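PDB 5NF4: minor fimbrium tip subunit Mfa3 from Porphyromonas gingivalis ATCC 33277, which forms part of the tip of the minor fimbriae, filamentous pili that mediate biofilm formation and adhesion to host cells and other oral bacteria. Local coordinates for residues A218-Y222 with P231-Y235. Numbering follows the deposited sequence.
Sequences ANVHY and PIQFY
Asn219 lays its carboxamide against the ring of Pro231, with CG 3.6 Å from Pro231 CB and the two groups crossing at a slant. With chi1 at -168°, CG stands anti to the backbone N, and OD1 reaches forward along the chain to accept a hydrogen bond from His221 N at 3.0 Å. That N-H comes from above the carbonyl plane, and it closes an Asx turn. OD1 also accepts a hydrogen bond from a water, which accepts in turn from Gln233 N and sits in the plane of the His221 ring, 2.8 Å from ND1. One water ties three residues across the two segments, while Asn219 ND2 is held by Glu255 O. Beyond the water, CE1 at the edge of the imidazole meets Gln233 OE1 at 3.1 Å, ring and amide lying nearly coplanar, 8° apart. Val220 CG1 packs over the centre of one face of the same ring; the other methyl of Val220, CG2, presses on the backbone between Phe234 and Tyr235. Around Asn219 the main chains join through two nearly straight bonds: Tyr235 N to Ala218 O, 2.8 Å, and Val220 N to Gln233 O, 3.0 Å. Tyr235 goes on to stack its ring on Tyr150, whose hydroxyl is hydrogen-bonded to Asn219 O, and Val220 shares a backbone hydrogen bond with Leu145. This is a single antiparallel beta bridge, with Asn219 and Phe234 as its non-hydrogen-bonded pair, and an Asx turn started by the same asparagine. In this FimB/Mfa2-family subunit the bridge joins both sides of the connection between antiparallel strands 210-216 and 238-242, which includes strand 221-222.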
loop_
_atom_site.group_PDB
_atom_site.type_symbol
_atom_site.label_atom_id
_atom_site.label_comp_id
_atom_site.label_asym_id
_atom_site.label_seq_id
_atom_site.Cartn_x
_atom_site.Cartn_y
_atom_site.Cartn_z
ATOM N N ALA A 218 -12.543 -3.605 -5.331
ATOM C CA ALA A 218 -11.102 -3.496 -5.099
ATOM C C ALA A 218 -10.337 -3.727 -6.408
ATOM O O ALA A 218 -10.702 -4.526 -7.257
ATOM C CB ALA A 218 -10.653 -4.493 -4.035
ATOM N N ASN A 219 -9.227 -3.021 -6.540
ATOM C CA ASN A 219 -8.338 -3.214 -7.677
ATOM C C ASN A 219 -7.732 -4.611 -7.656
ATOM O O ASN A 219 -7.308 -5.086 -6.616
ATOM C CB ASN A 219 -7.252 -2.144 -7.604
ATOM C CG ASN A 219 -6.413 -2.031 -8.879
ATOM O OD1 ASN A 219 -6.497 -2.831 -9.810
ATOM N ND2 ASN A 219 -5.552 -1.033 -8.884
ATOM N N VAL A 220 -7.676 -5.262 -8.818
ATOM C CA VAL A 220 -7.038 -6.555 -8.932
ATOM C C VAL A 220 -5.521 -6.436 -8.755
ATOM O O VAL A 220 -4.874 -7.341 -8.261
ATOM C CB VAL A 220 -7.317 -7.156 -10.322
ATOM C CG1 VAL A 220 -6.295 -8.182 -10.764
ATOM C CG2 VAL A 220 -8.667 -7.776 -10.300
ATOM N N HIS A 221 -5.005 -5.327 -9.247
ATOM C CA HIS A 221 -3.562 -5.140 -9.373
ATOM C C HIS A 221 -2.942 -4.152 -8.419
ATOM O O HIS A 221 -3.486 -3.074 -8.155
ATOM C CB HIS A 221 -3.218 -4.643 -10.756
ATOM C CG HIS A 221 -3.546 -5.592 -11.859
ATOM N ND1 HIS A 221 -4.625 -5.400 -12.699
ATOM C CD2 HIS A 221 -2.957 -6.745 -12.256
ATOM C CE1 HIS A 221 -4.669 -6.389 -13.573
ATOM N NE2 HIS A 221 -3.668 -7.223 -13.322
ATOM N N TYR A 222 -1.738 -4.521 -8.004
ATOM C CA TYR A 222 -0.846 -3.577 -7.376
ATOM C C TYR A 222 0.283 -3.209 -8.327
ATOM O O TYR A 222 0.528 -3.848 -9.355
ATOM C CB TYR A 222 -0.306 -4.136 -6.080
ATOM C CG TYR A 222 0.716 -5.249 -6.156
ATOM C CD1 TYR A 222 2.085 -4.972 -6.224
ATOM C CD2 TYR A 222 0.335 -6.565 -6.104
ATOM C CE1 TYR A 222 2.999 -5.980 -6.280
ATOM C CE2 TYR A 222 1.251 -7.591 -6.156
ATOM C CZ TYR A 222 2.596 -7.279 -6.238
ATOM O OH TYR A 222 3.532 -8.267 -6.278
ATOM N N PRO A 231 -7.761 1.757 -12.309
ATOM C CA PRO A 231 -7.623 0.321 -12.483
ATOM C C PRO A 231 -8.237 -0.118 -13.814
ATOM O O PRO A 231 -9.187 0.501 -14.317
ATOM C CB PRO A 231 -8.399 -0.261 -11.287
ATOM C CG PRO A 231 -8.400 0.854 -10.263
ATOM C CD PRO A 231 -8.436 2.114 -11.055
ATOM N N ILE A 232 -7.715 -1.207 -14.357
ATOM C CA ILE A 232 -8.288 -1.838 -15.537
ATOM C C ILE A 232 -9.153 -3.042 -15.175
ATOM O O ILE A 232 -10.118 -3.346 -15.880
ATOM C CB ILE A 232 -7.194 -2.271 -16.541
ATOM C CG1 ILE A 232 -6.172 -3.205 -15.866
ATOM C CG2 ILE A 232 -6.493 -0.997 -17.103
ATOM C CD1 ILE A 232 -5.248 -3.978 -16.834
ATOM N N GLN A 233 -8.819 -3.704 -14.075
ATOM C CA GLN A 233 -9.519 -4.908 -13.626
ATOM C C GLN A 233 -9.809 -4.927 -12.131
ATOM O O GLN A 233 -9.076 -4.361 -11.344
ATOM C CB GLN A 233 -8.732 -6.155 -14.029
ATOM C CG GLN A 233 -8.656 -6.298 -15.574
ATOM C CD GLN A 233 -7.780 -7.456 -16.055
ATOM O OE1 GLN A 233 -6.735 -7.777 -15.468
ATOM N NE2 GLN A 233 -8.234 -8.114 -17.125
ATOM N N PHE A 234 -10.917 -5.585 -11.755
ATOM C CA PHE A 234 -11.450 -5.499 -10.370
ATOM C C PHE A 234 -11.689 -6.849 -9.768
ATOM O O PHE A 234 -12.124 -7.776 -10.467
ATOM C CB PHE A 234 -12.764 -4.691 -10.369
ATOM C CG PHE A 234 -12.601 -3.346 -11.000
ATOM C CD1 PHE A 234 -12.180 -2.282 -10.253
ATOM C CD2 PHE A 234 -12.797 -3.177 -12.364
ATOM C CE1 PHE A 234 -11.986 -1.062 -10.828
ATOM C CE2 PHE A 234 -12.603 -1.954 -12.956
ATOM C CZ PHE A 234 -12.181 -0.889 -12.184
ATOM N N TYR A 235 -11.362 -6.957 -8.473
ATOM C CA TYR A 235 -11.526 -8.169 -7.700
ATOM C C TYR A 235 -12.987 -8.320 -7.285
ATOM O O TYR A 235 -13.711 -7.334 -7.196
ATOM C CB TYR A 235 -10.632 -8.136 -6.461
ATOM C CG TYR A 235 -10.301 -9.487 -5.911
ATOM C CD1 TYR A 235 -9.476 -10.369 -6.604
ATOM C CD2 TYR A 235 -10.791 -9.871 -4.699
ATOM C CE1 TYR A 235 -9.170 -11.579 -6.083
ATOM C CE2 TYR A 235 -10.509 -11.099 -4.168
ATOM C CZ TYR A 235 -9.707 -11.956 -4.878
ATOM O OH TYR A 235 -9.415 -13.164 -4.346
HETATM O O HOH W 1 -6.192 -3.121 -12.547
#